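Local coordinates for protein glycoside Hydrolase (Bacteroides uniformis, PDB 5TA0) that probably cleaves agarose-type galactans as a family GH86 glycoside hydrolase, and binds neoagarooctaose in its pocket, at residues K34-D39 and N522-E527; T423-N428 and C436-D441; G558-R563 and M637-F642. One frame throughout, in Å; residues are numbered along the deposited sequence. Where two conformers were deposited one is given.

Contact 1 of 3, residues K34-D39 and N522-E527; sequences KHKLGD and NETMEE. With EDO (1,2-ethanediol), chain R; SO4 (sulfate ion), chain D.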
loop_
_atom_site.group_PDB
_atom_site.type_symbol
_atom_site.label_atom_id
_atom_site.label_comp_id
_atom_site.label_asym_id
_atom_site.label_seq_id
_atom_site.Cartn_x
_atom_site.Cartn_y
_atom_site.Cartn_z
ATOM N N LYS A 34 -16.636 4.815 -18.217
ATOM C CA LYS A 34 -15.618 5.338 -17.310
ATOM C C LYS A 34 -15.967 4.998 -15.870
ATOM O O LYS A 34 -17.117 5.104 -15.468
ATOM C CB LYS A 34 -15.526 6.850 -17.470
ATOM C CG LYS A 34 -14.364 7.507 -16.728
ATOM C CD LYS A 34 -14.144 8.939 -17.193
ATOM C CE LYS A 34 -15.303 9.846 -16.884
ATOM N NZ LYS A 34 -15.100 11.155 -17.580
ATOM N N HIS A 35 -14.968 4.577 -15.086
ATOM C CA HIS A 35 -15.141 4.390 -13.630
ATOM C C HIS A 35 -14.458 5.555 -12.923
ATOM O O HIS A 35 -13.236 5.603 -12.846
ATOM C CB HIS A 35 -14.546 3.048 -13.209
ATOM C CG HIS A 35 -14.740 2.711 -11.750
ATOM N ND1 HIS A 35 -14.572 1.429 -11.275
ATOM C CD2 HIS A 35 -15.097 3.463 -10.673
ATOM C CE1 HIS A 35 -14.795 1.408 -9.978
ATOM N NE2 HIS A 35 -15.111 2.626 -9.581
ATOM N N LYS A 36 -15.264 6.491 -12.437
ATOM C CA LYS A 36 -14.793 7.683 -11.730
ATOM C C LYS A 36 -14.907 7.444 -10.232
ATOM O O LYS A 36 -15.894 6.872 -9.761
ATOM C CB LYS A 36 -15.644 8.902 -12.123
ATOM C CG LYS A 36 -15.137 10.219 -11.557
ATOM C CD LYS A 36 -15.762 11.425 -12.245
ATOM C CE LYS A 36 -17.262 11.443 -12.040
ATOM N NZ LYS A 36 -17.806 12.739 -12.515
ATOM N N LEU A 37 -13.903 7.895 -9.493
ATOM C CA LEU A 37 -13.895 7.775 -8.027
ATOM C C LEU A 37 -13.314 9.058 -7.502
ATOM O O LEU A 37 -12.144 9.340 -7.699
ATOM C CB LEU A 37 -13.080 6.551 -7.622
ATOM C CG LEU A 37 -12.916 6.270 -6.130
ATOM C CD1 LEU A 37 -14.240 6.120 -5.396
ATOM C CD2 LEU A 37 -12.051 5.037 -5.911
ATOM N N GLY A 38 -14.145 9.891 -6.877
ATOM C CA GLY A 38 -13.729 11.254 -6.554
ATOM C C GLY A 38 -13.427 11.985 -7.846
ATOM O O GLY A 38 -14.210 11.924 -8.796
ATOM N N ASP A 39 -12.262 12.625 -7.915
ATOM C CA ASP A 39 -11.784 13.236 -9.169
ATOM C C ASP A 39 -10.760 12.345 -9.883
ATOM O O ASP A 39 -10.066 12.804 -10.789
ATOM C CB ASP A 39 -11.239 14.662 -8.942
ATOM C CG ASP A 39 -10.080 14.701 -7.979
ATOM O OD1 ASP A 39 -9.452 13.642 -7.752
ATOM O OD2 ASP A 39 -9.773 15.791 -7.443
ATOM N N ASN A 522 -18.162 6.668 -23.553
ATOM C CA ASN A 522 -19.361 7.508 -23.690
ATOM C C ASN A 522 -20.357 7.421 -22.543
ATOM O O ASN A 522 -21.439 7.990 -22.641
ATOM C CB ASN A 522 -20.069 7.189 -25.031
ATOM C CG ASN A 522 -20.398 5.720 -25.202
ATOM O OD1 ASN A 522 -20.463 4.935 -24.252
ATOM N ND2 ASN A 522 -20.606 5.324 -26.459
ATOM N N GLU A 523 -20.010 6.700 -21.476
ATOM C CA GLU A 523 -20.838 6.620 -20.275
ATOM C C GLU A 523 -19.896 6.745 -19.074
ATOM O O GLU A 523 -18.687 6.570 -19.201
ATOM C CB GLU A 523 -21.615 5.316 -20.196
ATOM C CG GLU A 523 -22.534 5.041 -21.382
ATOM C CD GLU A 523 -23.724 5.969 -21.470
ATOM O OE1 GLU A 523 -23.974 6.799 -20.574
ATOM O OE2 GLU A 523 -24.466 5.848 -22.480
ATOM N N THR A 524 -20.492 7.059 -17.937
ATOM C CA THR A 524 -19.775 7.155 -16.662
ATOM C C THR A 524 -20.481 6.367 -15.562
ATOM O O THR A 524 -21.706 6.476 -15.368
ATOM C CB THR A 524 -19.653 8.621 -16.229
ATOM O OG1 THR A 524 -18.898 9.327 -17.206
ATOM C CG2 THR A 524 -18.932 8.769 -14.888
ATOM N N MET A 525 -19.687 5.607 -14.805
ATOM C CA MET A 525 -20.104 5.018 -13.532
ATOM C C MET A 525 -19.313 5.762 -12.469
ATOM O O MET A 525 -18.065 5.727 -12.482
ATOM C CB MET A 525 -19.793 3.532 -13.463
ATOM C CG MET A 525 -20.186 2.903 -12.137
ATOM S SD MET A 525 -19.707 1.178 -11.994
ATOM C CE MET A 525 -17.917 1.327 -11.848
ATOM N N GLU A 526 -20.021 6.488 -11.606
ATOM C CA GLU A 526 -19.392 7.191 -10.505
ATOM C C GLU A 526 -19.573 6.424 -9.223
ATOM O O GLU A 526 -20.693 6.164 -8.771
ATOM C CB GLU A 526 -19.961 8.599 -10.332
ATOM C CG GLU A 526 -19.252 9.352 -9.239
ATOM C CD GLU A 526 -19.587 10.823 -9.196
ATOM O OE1 GLU A 526 -20.300 11.315 -10.107
ATOM O OE2 GLU A 526 -19.103 11.476 -8.235
ATOM N N GLU A 527 -18.448 6.078 -8.623
ATOM C CA GLU A 527 -18.424 5.407 -7.323
ATOM C C GLU A 527 -18.298 6.415 -6.227
ATOM O O GLU A 527 -17.443 7.307 -6.295
ATOM C CB GLU A 527 -17.259 4.431 -7.265
ATOM C CG GLU A 527 -17.093 3.746 -5.915
ATOM C CD GLU A 527 -15.876 2.858 -5.836
ATOM O OE1 GLU A 527 -15.231 2.585 -6.873
ATOM O OE2 GLU A 527 -15.542 2.451 -4.687
HETATM C C1 EDO R . -18.248 9.819 -20.718
HETATM O O1 EDO R . -17.277 9.210 -19.862
HETATM C C2 EDO R . -18.215 11.332 -20.534
HETATM O O2 EDO R . -19.544 11.820 -20.322
HETATM S S SO4 D . -18.320 12.834 -16.343
HETATM O O1 SO4 D . -18.537 13.934 -17.290
HETATM O O2 SO4 D . -19.592 12.153 -16.066
HETATM O O3 SO4 D . -17.461 11.843 -16.994
HETATM O O4 SO4 D . -17.731 13.429 -15.160
HETATM O O HOH W 1 -16.996 9.859 -6.671
HETATM O O HOH W 2 -16.377 9.561 -4.693
#

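Contact 2 of 3, residues T423-N428 and C436-D441; sequences TRVETN and CDAYVD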
loop_
_atom_site.group_PDB
_atom_site.type_symbol
_atom_site.label_atom_id
_atom_site.label_comp_id
_atom_site.label_asym_id
_atom_site.label_seq_id
_atom_site.Cartn_x
_atom_site.Cartn_y
_atom_site.Cartn_z
ATOM N N THR A 423 -7.572 5.716 -18.949
ATOM C CA THR A 423 -8.811 6.047 -18.243
ATOM C C THR A 423 -9.433 4.756 -17.726
ATOM O O THR A 423 -9.597 3.776 -18.483
ATOM C CB THR A 423 -9.800 6.756 -19.193
ATOM O OG1 THR A 423 -9.218 7.998 -19.614
ATOM C CG2 THR A 423 -11.127 6.985 -18.545
ATOM N N ARG A 424 -9.764 4.728 -16.433
ATOM C CA ARG A 424 -10.349 3.550 -15.833
ATOM C C ARG A 424 -11.743 3.309 -16.383
ATOM O O ARG A 424 -12.536 4.260 -16.497
ATOM C CB ARG A 424 -10.431 3.717 -14.322
ATOM C CG ARG A 424 -10.687 2.436 -13.542
ATOM C CD ARG A 424 -10.691 2.714 -12.052
ATOM N NE ARG A 424 -10.904 1.515 -11.266
ATOM C CZ ARG A 424 -11.379 1.509 -10.021
ATOM N NH1 ARG A 424 -11.709 2.647 -9.413
ATOM N NH2 ARG A 424 -11.572 0.354 -9.395
ATOM N N VAL A 425 -12.056 2.047 -16.654
ATOM C CA VAL A 425 -13.370 1.661 -17.135
ATOM C C VAL A 425 -13.925 0.543 -16.289
ATOM O O VAL A 425 -13.183 -0.182 -15.591
ATOM C CB VAL A 425 -13.390 1.314 -18.653
ATOM C CG1 VAL A 425 -13.091 2.552 -19.466
ATOM C CG2 VAL A 425 -12.416 0.170 -18.973
ATOM N N GLU A 426 -15.234 0.388 -16.338
ATOM C CA GLU A 426 -15.909 -0.586 -15.498
ATOM C C GLU A 426 -15.597 -2.037 -15.836
ATOM O O GLU A 426 -15.625 -2.432 -17.002
ATOM C CB GLU A 426 -17.415 -0.396 -15.572
ATOM C CG GLU A 426 -18.114 -1.258 -14.546
ATOM C CD GLU A 426 -19.555 -1.538 -14.820
ATOM O OE1 GLU A 426 -20.075 -1.277 -15.920
ATOM O OE2 GLU A 426 -20.165 -2.056 -13.861
ATOM N N THR A 427 -15.354 -2.824 -14.793
ATOM C CA THR A 427 -15.267 -4.276 -14.893
ATOM C C THR A 427 -16.131 -4.884 -13.808
ATOM O O THR A 427 -16.340 -4.276 -12.769
ATOM C CB THR A 427 -13.830 -4.798 -14.733
ATOM O OG1 THR A 427 -13.308 -4.399 -13.450
ATOM C CG2 THR A 427 -12.949 -4.301 -15.848
ATOM N N ASN A 428 -16.549 -6.137 -14.024
ATOM C CA ASN A 428 -17.360 -6.927 -13.063
ATOM C C ASN A 428 -16.883 -8.365 -13.077
ATOM O O ASN A 428 -16.750 -8.913 -14.167
ATOM C CB ASN A 428 -18.836 -6.949 -13.483
ATOM C CG ASN A 428 -19.446 -5.567 -13.579
ATOM O OD1 ASN A 428 -19.562 -4.856 -12.584
ATOM N ND2 ASN A 428 -19.851 -5.189 -14.774
ATOM N N CYS A 436 -10.708 -7.551 -10.563
ATOM C CA CYS A 436 -10.498 -7.100 -11.916
ATOM C C CYS A 436 -10.523 -5.596 -11.999
ATOM O O CYS A 436 -11.109 -4.927 -11.176
ATOM C CB CYS A 436 -11.534 -7.708 -12.870
ATOM S SG CYS A 436 -13.263 -7.533 -12.363
ATOM N N ASP A 437 -9.830 -5.090 -13.009
ATOM C CA ASP A 437 -9.768 -3.639 -13.274
ATOM C C ASP A 437 -9.364 -3.458 -14.734
ATOM O O ASP A 437 -8.894 -4.405 -15.394
ATOM C CB ASP A 437 -8.774 -2.966 -12.287
ATOM C CG ASP A 437 -9.081 -1.504 -12.006
ATOM O OD1 ASP A 437 -9.983 -0.892 -12.618
ATOM O OD2 ASP A 437 -8.351 -0.958 -11.144
ATOM N N ALA A 438 -9.554 -2.255 -15.271
ATOM C CA ALA A 438 -9.210 -2.002 -16.667
ATOM C C ALA A 438 -9.004 -0.537 -16.941
ATOM O O ALA A 438 -9.643 0.313 -16.306
ATOM C CB ALA A 438 -10.285 -2.543 -17.588
ATOM N N TYR A 439 -8.118 -0.258 -17.898
ATOM C CA TYR A 439 -7.706 1.107 -18.263
ATOM C C TYR A 439 -7.576 1.211 -19.775
ATOM O O TYR A 439 -7.013 0.314 -20.425
ATOM C CB TYR A 439 -6.388 1.518 -17.538
ATOM C CG TYR A 439 -6.556 1.464 -16.031
ATOM C CD1 TYR A 439 -6.992 2.590 -15.345
ATOM C CD2 TYR A 439 -6.408 0.285 -15.326
ATOM C CE1 TYR A 439 -7.244 2.559 -13.978
ATOM C CE2 TYR A 439 -6.667 0.236 -13.964
ATOM C CZ TYR A 439 -7.087 1.371 -13.296
ATOM O OH TYR A 439 -7.384 1.358 -11.952
ATOM N N VAL A 440 -8.087 2.308 -20.320
ATOM C CA VAL A 440 -8.126 2.552 -21.772
ATOM C C VAL A 440 -7.191 3.702 -22.126
ATOM O O VAL A 440 -7.371 4.832 -21.660
ATOM C CB VAL A 440 -9.545 2.950 -22.204
ATOM C CG1 VAL A 440 -9.562 3.353 -23.686
ATOM C CG2 VAL A 440 -10.545 1.822 -21.948
ATOM N N ASP A 441 -6.173 3.404 -22.913
ATOM C CA ASP A 441 -5.216 4.377 -23.386
ATOM C C ASP A 441 -5.295 4.456 -24.899
ATOM O O ASP A 441 -4.566 3.759 -25.600
ATOM C CB ASP A 441 -3.793 3.996 -22.987
ATOM C CG ASP A 441 -2.755 5.025 -23.436
ATOM O OD1 ASP A 441 -3.078 6.219 -23.480
ATOM O OD2 ASP A 441 -1.613 4.637 -23.684
HETATM O O HOH W 3 -11.282 -2.441 -9.755
HETATM O O HOH W 4 -12.534 -1.648 -13.398
HETATM O O HOH W 5 -13.940 -4.751 -10.557
#

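Contact 3 of 3, residues G558-R563 and M637-F642; sequences GEAVIR and MQIFNF. With EDO (1,2-ethanediol), chain Q.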
loop_
_atom_site.group_PDB
_atom_site.type_symbol
_atom_site.label_atom_id
_atom_site.label_comp_id
_atom_site.label_asym_id
_atom_site.label_seq_id
_atom_site.Cartn_x
_atom_site.Cartn_y
_atom_site.Cartn_z
ATOM N N GLY A 558 -28.261 2.534 -10.789
ATOM C CA GLY A 558 -27.095 2.354 -9.939
ATOM C C GLY A 558 -27.022 0.962 -9.357
ATOM O O GLY A 558 -27.956 0.145 -9.494
ATOM N N GLU A 559 -25.891 0.687 -8.711
ATOM C CA GLU A 559 -25.679 -0.547 -7.951
ATOM C C GLU A 559 -25.015 -0.197 -6.630
ATOM O O GLU A 559 -24.573 0.943 -6.433
ATOM C CB GLU A 559 -24.834 -1.534 -8.760
ATOM C CG GLU A 559 -25.620 -2.089 -9.947
ATOM C CD GLU A 559 -24.821 -2.914 -10.923
ATOM O OE1 GLU A 559 -23.580 -3.002 -10.812
ATOM O OE2 GLU A 559 -25.470 -3.442 -11.863
ATOM N N ALA A 560 -24.970 -1.152 -5.721
ATOM C CA ALA A 560 -24.457 -0.880 -4.394
ATOM C C ALA A 560 -23.927 -2.115 -3.700
ATOM O O ALA A 560 -24.385 -3.231 -3.931
ATOM C CB ALA A 560 -25.528 -0.246 -3.538
ATOM N N VAL A 561 -22.967 -1.862 -2.804
ATOM C CA VAL A 561 -22.334 -2.883 -1.978
ATOM C C VAL A 561 -22.214 -2.407 -0.547
ATOM O O VAL A 561 -21.588 -1.356 -0.289
ATOM C CB VAL A 561 -20.936 -3.249 -2.511
ATOM C CG1 VAL A 561 -20.260 -4.293 -1.582
ATOM C CG2 VAL A 561 -21.006 -3.747 -3.942
ATOM N N ILE A 562 -22.756 -3.180 0.396
ATOM C CA ILE A 562 -22.578 -2.899 1.812
ATOM C C ILE A 562 -21.352 -3.662 2.273
ATOM O O ILE A 562 -21.136 -4.821 1.891
ATOM C CB ILE A 562 -23.861 -3.236 2.619
ATOM C CG1 ILE A 562 -24.902 -2.153 2.343
ATOM C CG2 ILE A 562 -23.557 -3.369 4.109
ATOM C CD1 ILE A 562 -26.290 -2.503 2.826
ATOM N N ARG A 563 -20.549 -3.001 3.102
ATOM C CA ARG A 563 -19.234 -3.504 3.521
ATOM C C ARG A 563 -19.239 -3.738 5.036
ATOM O O ARG A 563 -19.154 -2.787 5.809
ATOM C CB ARG A 563 -18.152 -2.492 3.128
ATOM C CG ARG A 563 -18.104 -2.149 1.637
ATOM C CD ARG A 563 -17.195 -0.957 1.374
ATOM N NE ARG A 563 -15.837 -1.275 1.811
ATOM C CZ ARG A 563 -14.957 -2.012 1.132
ATOM N NH1 ARG A 563 -15.190 -2.392 -0.126
ATOM N NH2 ARG A 563 -13.801 -2.353 1.685
ATOM N N MET A 637 -20.519 1.745 2.845
ATOM C CA MET A 637 -21.275 1.380 1.628
ATOM C C MET A 637 -20.683 2.059 0.411
ATOM O O MET A 637 -20.427 3.249 0.422
ATOM C CB MET A 637 -22.743 1.749 1.795
ATOM C CG MET A 637 -23.628 1.338 0.625
ATOM S SD MET A 637 -25.390 1.346 1.038
ATOM C CE MET A 637 -25.630 3.107 1.261
ATOM N N GLN A 638 -20.493 1.296 -0.650
ATOM C CA GLN A 638 -20.171 1.840 -1.977
ATOM C C GLN A 638 -21.426 1.915 -2.828
ATOM O O GLN A 638 -22.191 0.953 -2.915
ATOM C CB GLN A 638 -19.153 0.963 -2.699
ATOM C CG GLN A 638 -17.761 1.014 -2.095
ATOM C CD GLN A 638 -16.976 -0.195 -2.503
ATOM O OE1 GLN A 638 -17.213 -1.282 -1.966
ATOM N NE2 GLN A 638 -16.063 -0.041 -3.455
ATOM N N ILE A 639 -21.626 3.072 -3.431
ATOM C CA ILE A 639 -22.712 3.330 -4.387
ATOM C C ILE A 639 -22.065 3.550 -5.750
ATOM O O ILE A 639 -21.084 4.287 -5.850
ATOM C CB ILE A 639 -23.497 4.594 -3.945
ATOM C CG1 ILE A 639 -24.152 4.356 -2.577
ATOM C CG2 ILE A 639 -24.540 5.021 -4.969
ATOM C CD1 ILE A 639 -25.209 3.283 -2.541
ATOM N N PHE A 640 -22.619 2.920 -6.793
ATOM C CA PHE A 640 -22.124 3.048 -8.156
ATOM C C PHE A 640 -23.257 3.606 -8.999
ATOM O O PHE A 640 -24.204 2.886 -9.290
ATOM C CB PHE A 640 -21.699 1.685 -8.690
ATOM C CG PHE A 640 -20.619 1.030 -7.867
ATOM C CD1 PHE A 640 -19.275 1.285 -8.139
ATOM C CD2 PHE A 640 -20.934 0.181 -6.834
ATOM C CE1 PHE A 640 -18.270 0.697 -7.387
ATOM C CE2 PHE A 640 -19.920 -0.418 -6.075
ATOM C CZ PHE A 640 -18.594 -0.143 -6.356
ATOM N N ASN A 641 -23.189 4.901 -9.314
ATOM C CA ASN A 641 -24.248 5.582 -10.065
ATOM C C ASN A 641 -23.912 5.680 -11.545
ATOM O O ASN A 641 -22.802 6.056 -11.909
ATOM C CB ASN A 641 -24.473 6.973 -9.473
ATOM C CG ASN A 641 -25.187 6.919 -8.137
ATOM O OD1 ASN A 641 -25.685 5.869 -7.738
ATOM N ND2 ASN A 641 -25.265 8.051 -7.461
ATOM N N PHE A 642 -24.893 5.378 -12.391
ATOM C CA PHE A 642 -24.688 5.321 -13.825
ATOM C C PHE A 642 -25.193 6.589 -14.525
ATOM O O PHE A 642 -26.128 7.261 -14.040
ATOM C CB PHE A 642 -25.390 4.086 -14.401
ATOM C CG PHE A 642 -25.046 2.788 -13.709
ATOM C CD1 PHE A 642 -23.824 2.607 -13.073
ATOM C CD2 PHE A 642 -25.944 1.740 -13.721
ATOM C CE1 PHE A 642 -23.516 1.406 -12.467
ATOM C CE2 PHE A 642 -25.642 0.538 -13.106
ATOM C CZ PHE A 642 -24.422 0.367 -12.482
HETATM C C1 EDO Q . -23.835 9.549 -12.291
HETATM O O1 EDO Q . -25.057 9.538 -13.034
HETATM C C2 EDO Q . -22.696 9.306 -13.262
HETATM O O2 EDO Q . -22.704 10.390 -14.192
#

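Contact 1 of 3, residues K34-D39 and N522-E527
Two parallel strands, 34-37 and 523-527, pair at one edge of the mixed sheet of the C-terminal part of the chain, where H35 meets M525 and E527. The backbone ladder runs from K34 N to E523 O, from M525 N to K34 O, from K36 N to M525 O and from E527 N to K36 O. On the buried face, the methyl CE of M525 lies over the centre of the H35 ring, 3.4 Å from its centroid, in a CH-pi contact. The M525 chain is extended and then bends at its last torsion (chi3 71°), which brings CE onto the ring. The ring edge is used as well. H35 NE2 donates to E527 OE1 at 2.7 Å, in the ring plane and on the anti lone pair of that oxygen. L37 CD1 packs alongside the same side chain, 3.7 Å from E527 CD. The other E527 oxygen, OE2, is bound by Q638. On the face of K34, K36, T524 and E526, K34 NZ and K36 NZ reach a sulfate ion, probably from the crystallisation liquor; K36 NZ bonds its O4 at 2.7 Å. K36 NZ also makes a long salt bridge of 3.7 Å to E526 OE1. Both oxygens of the buried E527 carboxylate thus have partners, and its charge would probably favour a protonated, positively charged H35. K34 and K36, by contrast, suit an anion.

Contact 2 of 3, residues T423-N428 and C436-D441
R424 and D437 form a buried salt bridge across a beta hairpin, strands 423-429 and 434-441, whose turn end is closed by the disulfide of C436 with C429. At the far end T423 and V440 make a hydrogen-bonded pair: T423 N gives to V440 O and V440 N to T423 O. V425 N then bonds A438 O at 3.0 Å. Beyond this the strands diverge, and water takes over. One water donates to V425 O and D437 OD1 and accepts from T427 OG1. Another accepts from R424 NH2 and donates to C436 O. A third donates to C436 O and, over a longer distance, to T427 O.

The R424 chain is extended from CG to NE. NE meets D437 OD1 at 2.9 Å, with an N-H...O angle of 170°. The oxygen lies at the guanidinium edge and is met on its syn side, while the two planes stand 69° apart. D437 OD1 also accepts from A438 N at 3.0 Å, from above the carboxylate plane. The second oxygen, OD2, accepts from Y439 OH at 2.6 Å. The R424 chain crosses the Y439 ring obliquely, with CB 3.4 Å from Y439 CE1. On the other side of the hairpin V425 CG1 meets V440 CG2 at 3.6 Å, and A438 CB touches V425 CG2 and T427 CG2. The hairpin belongs to a mixed beta sheet, between strands 25-30 and 444-451, and D437 and Y439 lean on helix 340-358.

An alanine in place of D437 would probably leave the R424 charge without its mate, free to turn at its end, and Y439 OH without its acceptor. Three protein donors and a water grip this carboxylate, which is likely to keep it ionised despite its burial.

Contact 3 of 3, residues G558-R563 and M637-F642
G558 lies under the F642 ring, and E559 comes up to that ring's edge, at one end of an antiparallel strand pair. G558 CA sits over the ring face towards its rim, 4.0 Å from the centroid. E559 CD is near the ring plane, 3.7 Å from F642 CZ, with the carboxylate turned 75° to the ring and E559 OE2 salt-bridged to R647. On the same face the edge of F640 lies along the backbone of E559 and A560, and V561 CG2 touches F640 CE2 at 4.1 Å. R563 bends at chi3 (61°) to reach Q638. Its NH1 donates to Q638 OE1 at 3.0 Å, from above the amide plane, while Q638 NE2 is bonded to E527. On the opposite face the small A560 receives the tip of I639, with CB 3.7 Å from I639 CD1. I562 CG1 packs on M637 SD at 3.8 Å. Paired backbone bonds join E559 to F640 and V561 to Q638. The two strands lie in the mixed sheet, flanked by strand 523-538 beyond 631-642 and by 602-609 beyond 558-568. I562 and M637 face strand 619-624 of the second sheet, consistent with a beta-sandwich. R563 reaches helix 298-315 through salt bridges to E301 and D305.

How the contacts relate
Near the N terminus, strand 34-37 comes just before the parallel sheet of the alpha/beta barrel that holds the glycan. Contact 1 closes a loop of 482 residues when the chain returns at 522-527. Contact 2 is a local hairpin nested inside that loop. Contact 3 follows in series and closes a 73-residue loop of the C-terminal region. Contacts 1 and 2 touch where H35 N meets R424 O, so the short N-terminal strand joins the two beta regions. Contacts 1 and 3 share one sheet, since strands 523-538 and 631-642 are neighbours. Contacts 2 and 3 do not touch; their centres lie about 17 Å apart, with contact 1 linking them.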